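Long-range contacts in topoisomerase I-like protein (Leishmania donovani, PDB 2B9S), which probably relaxes supercoiled DNA by nicking and resealing one strand, together with the other subunit of a heterodimeric type IB topoisomerase: residues V179-I184 against A199-A204; I184-G189 against W214-R219; I43-R48 against E100-E105; M62-K67 against E105-W110. All coordinates share one frame; numbering follows the deposited sequence.

Contact 1 of 4, residues V179-I184 against A199-A204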
# COMPACT_ATOMS: atom_id res chain seq x y z
N VAL D 179 -9.44 -4.25 -18.38
CA VAL D 179 -8.15 -4.11 -19.04
C VAL D 179 -8.05 -5.05 -20.27
O VAL D 179 -8.21 -6.27 -20.16
CB VAL D 179 -6.99 -4.39 -18.06
CG1 VAL D 179 -5.63 -4.08 -18.70
CG2 VAL D 179 -7.19 -3.59 -16.77
N GLN D 180 -7.79 -4.46 -21.44
CA GLN D 180 -7.54 -5.22 -22.68
C GLN D 180 -6.02 -5.43 -22.92
O GLN D 180 -5.20 -4.69 -22.38
CB GLN D 180 -8.19 -4.53 -23.89
CG GLN D 180 -9.75 -4.46 -23.88
CD GLN D 180 -10.47 -5.83 -23.82
OE1 GLN D 180 -11.62 -5.92 -23.37
NE2 GLN D 180 -9.81 -6.89 -24.26
N PRO D 181 -5.65 -6.45 -23.72
CA PRO D 181 -4.25 -6.56 -24.14
C PRO D 181 -3.66 -5.25 -24.69
O PRO D 181 -2.49 -4.96 -24.44
CB PRO D 181 -4.30 -7.64 -25.21
CG PRO D 181 -5.49 -8.47 -24.88
CD PRO D 181 -6.48 -7.56 -24.27
N GLU D 182 -4.48 -4.46 -25.39
CA GLU D 182 -4.06 -3.19 -25.97
C GLU D 182 -3.70 -2.12 -24.93
O GLU D 182 -3.12 -1.09 -25.27
CB GLU D 182 -5.14 -2.64 -26.92
CG GLU D 182 -5.23 -3.35 -28.29
CD GLU D 182 -5.84 -4.78 -28.26
OE1 GLU D 182 -6.56 -5.16 -27.31
OE2 GLU D 182 -5.62 -5.54 -29.20
N ASP D 183 -4.07 -2.38 -23.68
CA ASP D 183 -3.79 -1.46 -22.57
C ASP D 183 -2.44 -1.77 -21.90
O ASP D 183 -1.87 -0.92 -21.23
CB ASP D 183 -4.92 -1.55 -21.53
CG ASP D 183 -6.28 -1.14 -22.09
OD1 ASP D 183 -6.34 -0.15 -22.84
OD2 ASP D 183 -7.31 -1.80 -21.79
N ILE D 184 -1.96 -3.00 -22.11
CA ILE D 184 -0.82 -3.57 -21.38
C ILE D 184 0.50 -3.50 -22.15
O ILE D 184 0.60 -3.93 -23.30
CB ILE D 184 -1.11 -5.02 -20.93
CG1 ILE D 184 -2.31 -5.02 -19.98
CG2 ILE D 184 0.10 -5.68 -20.24
CD1 ILE D 184 -3.01 -6.36 -19.84
N ALA D 199 -5.96 -14.34 -28.88
CA ALA D 199 -6.26 -14.39 -30.29
C ALA D 199 -7.07 -13.15 -30.71
O ALA D 199 -8.11 -12.83 -30.10
CB ALA D 199 -7.01 -15.68 -30.62
N GLY D 200 -6.54 -12.42 -31.69
CA GLY D 200 -7.23 -11.25 -32.22
C GLY D 200 -6.87 -9.94 -31.55
O GLY D 200 -7.31 -8.87 -31.99
N HIS D 201 -6.06 -10.02 -30.50
CA HIS D 201 -5.63 -8.80 -29.79
C HIS D 201 -4.12 -8.64 -29.90
O HIS D 201 -3.43 -9.57 -30.32
CB HIS D 201 -6.09 -8.85 -28.33
CG HIS D 201 -7.57 -8.79 -28.16
ND1 HIS D 201 -8.27 -7.60 -28.05
CD2 HIS D 201 -8.50 -9.77 -28.10
CE1 HIS D 201 -9.56 -7.86 -27.92
NE2 HIS D 201 -9.74 -9.17 -27.96
N LYS D 202 -3.62 -7.45 -29.57
CA LYS D 202 -2.18 -7.19 -29.45
C LYS D 202 -1.86 -6.46 -28.13
O LYS D 202 -2.75 -5.93 -27.49
CB LYS D 202 -1.67 -6.38 -30.65
CG LYS D 202 -2.71 -5.42 -31.17
CD LYS D 202 -2.16 -4.08 -31.65
CE LYS D 202 -3.31 -3.05 -31.59
NZ LYS D 202 -3.01 -1.77 -32.28
N TRP D 203 -0.59 -6.46 -27.74
CA TRP D 203 -0.11 -5.67 -26.61
C TRP D 203 -0.04 -4.19 -27.00
O TRP D 203 -0.03 -3.86 -28.18
CB TRP D 203 1.28 -6.16 -26.17
CG TRP D 203 1.35 -7.60 -25.73
CD1 TRP D 203 2.14 -8.58 -26.25
CD2 TRP D 203 0.60 -8.22 -24.67
NE1 TRP D 203 1.94 -9.77 -25.58
CE2 TRP D 203 1.00 -9.58 -24.61
CE3 TRP D 203 -0.36 -7.76 -23.75
CZ2 TRP D 203 0.47 -10.48 -23.68
CZ3 TRP D 203 -0.89 -8.65 -22.84
CH2 TRP D 203 -0.46 -10.00 -22.80
N ALA D 204 -0.00 -3.29 -26.00
CA ALA D 204 0.20 -1.86 -26.26
C ALA D 204 1.58 -1.66 -26.90
O ALA D 204 1.73 -0.89 -27.84
CB ALA D 204 0.12 -1.04 -24.97
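H201 meets E182 and P181 where the loop leading out to strand 205-207 runs past a 3-10 turn, residues 181-183. The imidazole ND1 gives a hydrogen bond of 3.1 Å to E182 OE1, on the syn side of the carboxylate, with ring and carboxylate planes 56° apart. H201 CB rests against P181 CG, and the amide of Q180 lies near CE1, almost parallel to the ring. K202 adds its backbone N, which donates a nearly straight bond of 2.8 Å to E182 OE2 from above the carboxylate plane. The glutamate reaches back to both donors because its chain bends at chi2 (73°); its CG also touches K202 CE. W203 CE3 lies 4.0 Å from I184 CB, the two side chains crossing at a slant, and close to P181 CB, while W203 CA-H points at P181 O. Its NE1 donates to P195 O. A204 N donates to I184 O at 2.8 Å, and A204 CB sits 3.3 Å from E182 O. The A204 N to I184 O bond lies where strand 205-207, an outer strand of the mixed sheet, begins beside strand 185-187. One carboxylate thus holds two consecutive residues of the loop through different oxygens, and the hydrogen bond from H201 would be expected to strengthen if the imidazole were protonated.

Contact 2 of 4, residues I184-G189 against W214-R219. With nucleotides of chain A.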
# COMPACT_ATOMS: atom_id res chain seq x y z
N ILE D 184 -1.96 -3.00 -22.11
CA ILE D 184 -0.82 -3.57 -21.38
C ILE D 184 0.50 -3.50 -22.15
O ILE D 184 0.60 -3.93 -23.30
CB ILE D 184 -1.11 -5.02 -20.93
CG1 ILE D 184 -2.31 -5.02 -19.98
CG2 ILE D 184 0.10 -5.68 -20.24
CD1 ILE D 184 -3.01 -6.36 -19.84
N THR D 185 1.50 -2.91 -21.48
CA THR D 185 2.88 -2.85 -21.98
C THR D 185 3.63 -3.99 -21.32
O THR D 185 3.60 -4.16 -20.09
CB THR D 185 3.54 -1.47 -21.66
OG1 THR D 185 2.78 -0.43 -22.29
CG2 THR D 185 4.98 -1.40 -22.18
N ILE D 186 4.29 -4.79 -22.15
CA ILE D 186 5.11 -5.91 -21.68
C ILE D 186 6.57 -5.46 -21.59
O ILE D 186 7.11 -4.84 -22.51
CB ILE D 186 4.94 -7.14 -22.63
CG1 ILE D 186 3.52 -7.71 -22.52
CG2 ILE D 186 6.01 -8.19 -22.35
CD1 ILE D 186 3.22 -8.62 -21.32
N ASN D 187 7.18 -5.72 -20.43
CA ASN D 187 8.62 -5.50 -20.26
C ASN D 187 9.30 -6.85 -20.11
O ASN D 187 8.99 -7.60 -19.18
CB ASN D 187 8.93 -4.62 -19.05
CG ASN D 187 10.37 -4.15 -19.03
OD1 ASN D 187 10.82 -3.51 -19.96
ND2 ASN D 187 11.09 -4.45 -17.96
N ILE D 188 10.22 -7.13 -21.03
CA ILE D 188 10.87 -8.44 -21.15
C ILE D 188 12.28 -8.31 -21.77
O ILE D 188 12.63 -7.26 -22.31
CB ILE D 188 9.95 -9.40 -21.96
CG1 ILE D 188 10.22 -10.86 -21.61
CG2 ILE D 188 9.93 -9.03 -23.45
CD1 ILE D 188 9.18 -11.81 -22.07
N GLY D 189 13.09 -9.38 -21.70
CA GLY D 189 14.42 -9.38 -22.34
C GLY D 189 14.37 -9.40 -23.85
O GLY D 189 13.50 -10.04 -24.43
N TRP D 214 9.62 -4.34 -13.40
CA TRP D 214 8.26 -4.78 -13.68
C TRP D 214 8.17 -5.56 -14.98
O TRP D 214 8.97 -5.33 -15.90
CB TRP D 214 7.28 -3.59 -13.68
CG TRP D 214 7.59 -2.41 -14.57
CD1 TRP D 214 8.22 -1.24 -14.19
CD2 TRP D 214 7.19 -2.22 -15.95
NE1 TRP D 214 8.27 -0.37 -15.26
CE2 TRP D 214 7.64 -0.94 -16.34
CE3 TRP D 214 6.51 -3.00 -16.88
CZ2 TRP D 214 7.43 -0.44 -17.62
CZ3 TRP D 214 6.30 -2.51 -18.15
CH2 TRP D 214 6.75 -1.24 -18.51
N LEU D 215 7.19 -6.47 -15.04
CA LEU D 215 7.04 -7.36 -16.20
C LEU D 215 5.92 -6.88 -17.12
O LEU D 215 5.89 -7.21 -18.32
CB LEU D 215 6.76 -8.81 -15.77
CG LEU D 215 7.53 -9.41 -14.60
CD1 LEU D 215 7.20 -10.91 -14.36
CD2 LEU D 215 9.03 -9.19 -14.73
N ALA D 216 4.98 -6.14 -16.56
CA ALA D 216 3.87 -5.58 -17.32
C ALA D 216 3.30 -4.35 -16.61
O ALA D 216 3.46 -4.19 -15.39
CB ALA D 216 2.79 -6.67 -17.56
N MET D 217 2.62 -3.49 -17.38
CA MET D 217 2.09 -2.21 -16.89
C MET D 217 0.83 -1.89 -17.67
O MET D 217 0.75 -2.15 -18.87
CB MET D 217 3.13 -1.09 -17.06
CG MET D 217 2.72 0.32 -16.59
SD MET D 217 1.73 1.33 -17.76
CE MET D 217 2.93 1.72 -19.02
N TRP D 218 -0.17 -1.34 -16.99
CA TRP D 218 -1.30 -0.71 -17.67
C TRP D 218 -1.71 0.54 -16.91
O TRP D 218 -1.30 0.79 -15.78
CB TRP D 218 -2.47 -1.67 -17.86
CG TRP D 218 -3.20 -1.99 -16.62
CD1 TRP D 218 -4.28 -1.32 -16.12
CD2 TRP D 218 -2.91 -3.05 -15.70
NE1 TRP D 218 -4.68 -1.89 -14.94
CE2 TRP D 218 -3.86 -2.95 -14.65
CE3 TRP D 218 -1.94 -4.06 -15.65
CZ2 TRP D 218 -3.88 -3.84 -13.56
CZ3 TRP D 218 -1.95 -4.95 -14.56
CH2 TRP D 218 -2.92 -4.82 -13.52
N ARG D 219 -2.49 1.37 -17.57
CA ARG D 219 -2.96 2.59 -16.96
C ARG D 219 -4.42 2.38 -16.53
O ARG D 219 -5.28 2.02 -17.34
CB ARG D 219 -2.77 3.73 -17.95
CG ARG D 219 -3.00 5.11 -17.38
CD ARG D 219 -2.55 6.17 -18.36
NE ARG D 219 -1.09 6.16 -18.55
CZ ARG D 219 -0.24 6.84 -17.78
NH1 ARG D 219 -0.71 7.57 -16.76
NH2 ARG D 219 1.07 6.78 -18.02
P DA A 7 8.14 3.31 -15.48
OP1 DA A 7 9.24 2.90 -16.38
OP2 DA A 7 6.76 2.83 -15.67
O5' DA A 7 8.57 2.92 -14.01
C5' DA A 7 9.76 3.44 -13.45
C4' DA A 7 9.86 3.03 -12.00
O4' DA A 7 9.10 3.98 -11.22
C3' DA A 7 9.33 1.65 -11.59
O3' DA A 7 10.11 1.24 -10.49
C2' DA A 7 7.97 1.95 -11.02
C1' DA A 7 8.33 3.26 -10.29
N9 DA A 7 7.14 4.04 -9.91
C8 DA A 7 6.01 4.17 -10.64
N7 DA A 7 5.11 4.90 -10.06
C5 DA A 7 5.67 5.26 -8.86
C6 DA A 7 5.18 6.05 -7.82
N6 DA A 7 3.96 6.60 -7.84
N1 DA A 7 5.98 6.22 -6.75
C2 DA A 7 7.21 5.67 -6.77
N3 DA A 7 7.76 4.90 -7.71
C4 DA A 7 6.93 4.74 -8.74
O HOH W 1 0.57 0.31 -21.28
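Two inner strands of a mixed four-stranded sheet pair here, T185 and N187 meeting W214 and M217 on the face that W214 turns to the DNA. The indole NE1 is 3.5 Å from O5' of DA7 of chain A, a close approach of the ring edge to the sugar-phosphate. W214 holds its CG between the backbone N and the carbonyl carbon (chi1 54°), and the indole stands between two side chains: M217 CB is 3.6 Å above one face, offset toward the rim, and N187 CB and CG lie over the other, N187 CB 3.5 Å from W214 CZ3. T185 CG2 comes near W214 CH2. N187 also bonds to the main chain of the same tryptophan: ND2 donates to W214 O at 3.1 Å, close to the amide plane, while OD1 accepts from D209 N and Q207 NE2.

Strands 185-187 and 216-219 are antiparallel and lie between strands 205-207 and 226-229. T185 and M217 form a hydrogen-bonded pair, with T185 N to M217 O at 2.8 Å and M217 N to T185 O at 3.0 Å; N187 N donates to L215 O. The non-hydrogen-bonded pair is I186 with A216. A water bound to T185 OG1 makes a weak bond to M217 O. On the other face I184 CG2 touches A216 CB at 3.9 Å, and I184 CG1 lies alongside W218 CB. Farther along strand 216-219, R219 NH2 forms a salt bridge with a DNA phosphate.

Contact 3 of 4, residues I43-R48 against E100-E105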
# COMPACT_ATOMS: atom_id res chain seq x y z
N ILE D 43 -33.67 -5.73 -14.92
CA ILE D 43 -34.16 -4.89 -13.83
C ILE D 43 -35.51 -4.27 -14.14
O ILE D 43 -36.02 -4.39 -15.23
CB ILE D 43 -33.13 -3.82 -13.44
CG1 ILE D 43 -33.03 -2.72 -14.48
CG2 ILE D 43 -31.80 -4.42 -13.14
CD1 ILE D 43 -32.86 -1.37 -13.92
N PHE D 44 -36.08 -3.61 -13.15
CA PHE D 44 -37.31 -2.88 -13.34
C PHE D 44 -37.10 -1.40 -13.10
O PHE D 44 -36.65 -1.01 -12.04
CB PHE D 44 -38.41 -3.45 -12.45
CG PHE D 44 -38.94 -4.78 -12.90
CD1 PHE D 44 -38.23 -5.93 -12.67
CD2 PHE D 44 -40.15 -4.87 -13.54
CE1 PHE D 44 -38.71 -7.13 -13.09
CE2 PHE D 44 -40.63 -6.07 -13.96
CZ PHE D 44 -39.91 -7.20 -13.73
N TYR D 45 -37.39 -0.58 -14.09
CA TYR D 45 -37.29 0.86 -13.95
C TYR D 45 -38.69 1.47 -13.88
O TYR D 45 -39.54 1.18 -14.72
CB TYR D 45 -36.49 1.49 -15.08
CG TYR D 45 -36.29 2.98 -14.87
CD1 TYR D 45 -35.32 3.44 -13.97
CD2 TYR D 45 -37.09 3.91 -15.52
CE1 TYR D 45 -35.15 4.80 -13.74
CE2 TYR D 45 -36.92 5.27 -15.30
CZ TYR D 45 -35.95 5.71 -14.41
OH TYR D 45 -35.77 7.06 -14.18
N ASP D 46 -38.91 2.31 -12.86
CA ASP D 46 -40.23 2.87 -12.55
C ASP D 46 -41.38 1.85 -12.72
O ASP D 46 -42.44 2.17 -13.27
CB ASP D 46 -40.46 4.14 -13.38
CG ASP D 46 -41.56 5.02 -12.82
OD1 ASP D 46 -41.95 4.84 -11.64
OD2 ASP D 46 -42.04 5.89 -13.59
N GLY D 47 -41.16 0.63 -12.22
CA GLY D 47 -42.12 -0.46 -12.35
C GLY D 47 -42.17 -1.27 -13.65
O GLY D 47 -42.80 -2.31 -13.69
N ARG D 48 -41.50 -0.81 -14.70
CA ARG D 48 -41.54 -1.50 -16.01
C ARG D 48 -40.25 -2.29 -16.27
O ARG D 48 -39.15 -1.79 -16.06
CB ARG D 48 -41.83 -0.50 -17.16
N GLU D 100 -33.03 6.16 -8.09
CA GLU D 100 -34.08 5.89 -7.09
C GLU D 100 -35.19 5.00 -7.67
O GLU D 100 -35.79 4.20 -6.96
CB GLU D 100 -34.67 7.24 -6.56
N LEU D 101 -35.42 5.14 -8.98
CA LEU D 101 -36.47 4.39 -9.68
C LEU D 101 -36.02 3.05 -10.26
O LEU D 101 -36.82 2.35 -10.88
CB LEU D 101 -37.09 5.27 -10.78
CG LEU D 101 -37.82 6.54 -10.32
CD1 LEU D 101 -38.45 7.22 -11.51
CD2 LEU D 101 -38.87 6.20 -9.27
N CYS D 102 -34.74 2.70 -10.07
CA CYS D 102 -34.19 1.42 -10.53
C CYS D 102 -34.37 0.37 -9.47
O CYS D 102 -33.96 0.58 -8.34
CB CYS D 102 -32.70 1.53 -10.82
SG CYS D 102 -32.22 2.65 -12.11
N ASP D 103 -34.94 -0.78 -9.83
CA ASP D 103 -35.09 -1.89 -8.90
C ASP D 103 -34.22 -3.05 -9.35
O ASP D 103 -34.50 -3.70 -10.36
CB ASP D 103 -36.56 -2.29 -8.84
CG ASP D 103 -36.87 -3.29 -7.74
OD1 ASP D 103 -35.96 -3.93 -7.17
OD2 ASP D 103 -38.07 -3.44 -7.45
N PHE D 104 -33.17 -3.32 -8.59
CA PHE D 104 -32.17 -4.32 -8.92
C PHE D 104 -32.43 -5.67 -8.31
O PHE D 104 -31.59 -6.56 -8.39
CB PHE D 104 -30.79 -3.86 -8.44
CG PHE D 104 -30.30 -2.61 -9.10
CD1 PHE D 104 -29.60 -2.68 -10.31
CD2 PHE D 104 -30.50 -1.35 -8.50
CE1 PHE D 104 -29.14 -1.53 -10.93
CE2 PHE D 104 -30.03 -0.18 -9.12
CZ PHE D 104 -29.34 -0.27 -10.34
N GLU D 105 -33.60 -5.83 -7.71
CA GLU D 105 -33.92 -7.02 -6.91
C GLU D 105 -33.82 -8.38 -7.65
O GLU D 105 -33.28 -9.35 -7.10
CB GLU D 105 -35.27 -6.83 -6.19
CG GLU D 105 -35.51 -7.78 -5.01
CD GLU D 105 -34.41 -7.72 -3.91
OE1 GLU D 105 -33.60 -6.76 -3.83
OE2 GLU D 105 -34.37 -8.66 -3.10
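F44 and D103 form an antiparallel hydrogen-bonded pair, F44 N to D103 O at 3.2 Å and D103 N to F44 O at 2.8 Å, and D46 N continues the ladder to L101 O. Strand 43-45 is the middle strand of a small antiparallel sheet: a type I' turn from Y45 to R48 makes a beta hairpin with strand 48-50, and the short strand 102-103 lines its other edge.

Y45 pairs with C102 in the non-hydrogen-bonded position, and their side chains meet on the buried face. The sulfur of C102 lies in the plane of the tyrosine ring at its edge, 3.7 Å from Y45 CD1. Y45 has CG anti to the backbone N (chi1 -175°), which carries the ring across the ladder to L101, whose CB is 3.6 Å from Y45 CE1. Beyond the ring, Y45 OH accepts from R97 N, just before the second segment, which holds the far end of the ring. I43, on the same side as Y45, puts CB 3.4 Å from D103 O and lies alongside F104, with I43 CG2 4.0 Å from F104 CD1; W85 of helix 75-89 packs on both I43 and C102. L101 also reaches D46 at the turn, its CD1 next to D46 CG.

On the opposite face, CB of F44 and CB of D103 are neighbours. D103 then makes an Asx turn at the start of helix 105-119: its OD1 accepts from E105 N at 3.1 Å, on the anti side of the carboxylate.

Contact 4 of 4, residues M62-K67 against E105-W110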
# COMPACT_ATOMS: atom_id res chain seq x y z
N MET D 62 -22.72 -5.33 -10.86
CA MET D 62 -21.67 -4.91 -9.93
C MET D 62 -22.23 -4.18 -8.70
O MET D 62 -21.88 -4.50 -7.56
CB MET D 62 -20.67 -4.01 -10.66
CG MET D 62 -19.66 -4.71 -11.51
SD MET D 62 -18.78 -3.49 -12.50
CE MET D 62 -17.95 -4.64 -13.63
N PHE D 63 -23.12 -3.24 -8.95
CA PHE D 63 -23.86 -2.49 -7.94
C PHE D 63 -24.91 -3.33 -7.19
O PHE D 63 -24.91 -3.36 -5.95
CB PHE D 63 -24.56 -1.31 -8.65
CG PHE D 63 -25.28 -0.34 -7.72
CD1 PHE D 63 -24.57 0.51 -6.88
CD2 PHE D 63 -26.67 -0.27 -7.72
CE1 PHE D 63 -25.22 1.41 -6.05
CE2 PHE D 63 -27.34 0.64 -6.88
CZ PHE D 63 -26.61 1.48 -6.05
N ALA D 64 -25.80 -3.99 -7.94
CA ALA D 64 -26.88 -4.84 -7.40
C ALA D 64 -26.42 -5.80 -6.32
O ALA D 64 -27.11 -6.02 -5.33
CB ALA D 64 -27.58 -5.63 -8.55
N VAL D 65 -25.27 -6.38 -6.56
CA VAL D 65 -24.60 -7.41 -5.76
C VAL D 65 -24.03 -6.85 -4.44
O VAL D 65 -23.82 -7.59 -3.45
CB VAL D 65 -23.51 -7.99 -6.69
CG1 VAL D 65 -22.16 -8.17 -6.03
CG2 VAL D 65 -24.01 -9.24 -7.45
N MET D 66 -23.83 -5.52 -4.42
CA MET D 66 -23.29 -4.82 -3.25
C MET D 66 -24.34 -4.29 -2.27
O MET D 66 -24.01 -3.49 -1.41
CB MET D 66 -22.39 -3.66 -3.70
CG MET D 66 -21.07 -4.12 -4.29
SD MET D 66 -19.96 -2.75 -4.66
CE MET D 66 -19.54 -2.18 -2.99
N LYS D 67 -25.58 -4.78 -2.39
CA LYS D 67 -26.75 -4.33 -1.59
C LYS D 67 -26.55 -4.26 -0.06
O LYS D 67 -27.08 -3.37 0.59
CB LYS D 67 -27.96 -5.21 -1.90
CG LYS D 67 -29.28 -4.67 -1.37
CD LYS D 67 -30.34 -5.73 -1.40
CE LYS D 67 -31.71 -5.17 -0.98
NZ LYS D 67 -32.75 -6.27 -0.97
N GLU D 105 -33.60 -5.83 -7.71
CA GLU D 105 -33.92 -7.02 -6.91
C GLU D 105 -33.82 -8.38 -7.65
O GLU D 105 -33.28 -9.35 -7.10
CB GLU D 105 -35.27 -6.83 -6.19
CG GLU D 105 -35.51 -7.78 -5.01
CD GLU D 105 -34.41 -7.72 -3.91
OE1 GLU D 105 -33.60 -6.76 -3.83
OE2 GLU D 105 -34.37 -8.66 -3.10
N PRO D 106 -34.35 -8.47 -8.90
CA PRO D 106 -34.16 -9.75 -9.61
C PRO D 106 -32.67 -10.14 -9.76
O PRO D 106 -32.32 -11.31 -9.61
CB PRO D 106 -34.82 -9.50 -10.98
CG PRO D 106 -35.79 -8.38 -10.74
CD PRO D 106 -35.14 -7.51 -9.71
N ILE D 107 -31.79 -9.18 -10.04
CA ILE D 107 -30.38 -9.50 -10.16
C ILE D 107 -29.77 -9.86 -8.79
O ILE D 107 -29.02 -10.83 -8.68
CB ILE D 107 -29.56 -8.39 -10.83
CG1 ILE D 107 -30.01 -8.21 -12.29
CG2 ILE D 107 -28.05 -8.69 -10.66
CD1 ILE D 107 -29.37 -7.01 -13.01
N TYR D 108 -30.09 -9.07 -7.76
CA TYR D 108 -29.66 -9.41 -6.40
C TYR D 108 -30.02 -10.83 -6.01
O TYR D 108 -29.20 -11.58 -5.50
CB TYR D 108 -30.26 -8.46 -5.37
CG TYR D 108 -29.74 -8.75 -3.97
CD1 TYR D 108 -30.60 -9.16 -2.96
CD2 TYR D 108 -28.38 -8.61 -3.67
CE1 TYR D 108 -30.12 -9.41 -1.68
CE2 TYR D 108 -27.89 -8.86 -2.41
CZ TYR D 108 -28.76 -9.26 -1.40
OH TYR D 108 -28.27 -9.52 -0.13
N GLN D 109 -31.29 -11.19 -6.23
CA GLN D 109 -31.78 -12.53 -5.91
C GLN D 109 -31.07 -13.61 -6.72
O GLN D 109 -30.72 -14.65 -6.17
CB GLN D 109 -33.30 -12.59 -6.08
CG GLN D 109 -34.05 -11.70 -5.08
CD GLN D 109 -33.74 -12.06 -3.64
OE1 GLN D 109 -33.45 -13.21 -3.32
NE2 GLN D 109 -33.78 -11.06 -2.76
N TRP D 110 -30.84 -13.35 -8.02
CA TRP D 110 -29.99 -14.22 -8.86
C TRP D 110 -28.63 -14.46 -8.21
O TRP D 110 -28.17 -15.58 -8.11
CB TRP D 110 -29.81 -13.61 -10.26
CG TRP D 110 -28.79 -14.34 -11.12
CD1 TRP D 110 -29.02 -15.45 -11.91
CD2 TRP D 110 -27.40 -14.02 -11.27
NE1 TRP D 110 -27.86 -15.82 -12.54
CE2 TRP D 110 -26.85 -14.97 -12.17
CE3 TRP D 110 -26.56 -13.02 -10.75
CZ2 TRP D 110 -25.50 -14.95 -12.56
CZ3 TRP D 110 -25.22 -13.00 -11.13
CH2 TRP D 110 -24.70 -13.98 -12.02
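K67 lies across Y108 and ends on E105, joining the turn that follows helix 54-64 to the first turns of helix 105-119 within the DNA-binding fragment. The apolar part is small and runs from helix to helix, with only K67 coming from the turn. A64 CB, in helix 54-64, meets I107 CG2 at 3.7 Å, and F104 also packs on A64.

The aromatic part is a CH-pi contact. K67 CD stands over the centre of the Y108 ring, 3.7 Å from its centroid, with K67 CB farther along the same face near CE2. The lysine chain is fully extended, its CG anti to the backbone N (chi1 -168°), so the methylenes cross the ring before the ammonium passes its edge. From another direction A64 O approaches Y108 CD2 at 3.3 Å.

Charge completes the set. K67 NZ forms a salt bridge with E105, meeting OE1 on the syn side, 28° out of the carboxylate plane. At the bridge itself, K67 NZ and E105 OE1 are 3.0 Å apart.

All four contacts lie in the DNA-binding fragment and form two clusters. Contacts 1 and 2 share I184, with centres 11 Å apart; V179 CG2 packs 3.5 Å from W218 NE1, so the loop of contact 1 packs against the face of the sheet that carries W218, while W214 on the other face meets the DNA. Contacts 3 and 4 share E105, with centres 12 Å apart, and join where I43 CG2 is 3.6 Å from I107 CD1 and where F104 meets F63 and A64. The nearest atoms of contacts 4, 1 and 3 are about 7, 9 and 19 Å from the bound DNA. The vanadate pocket of R290, K328, R386 and H429 involves none of these segments.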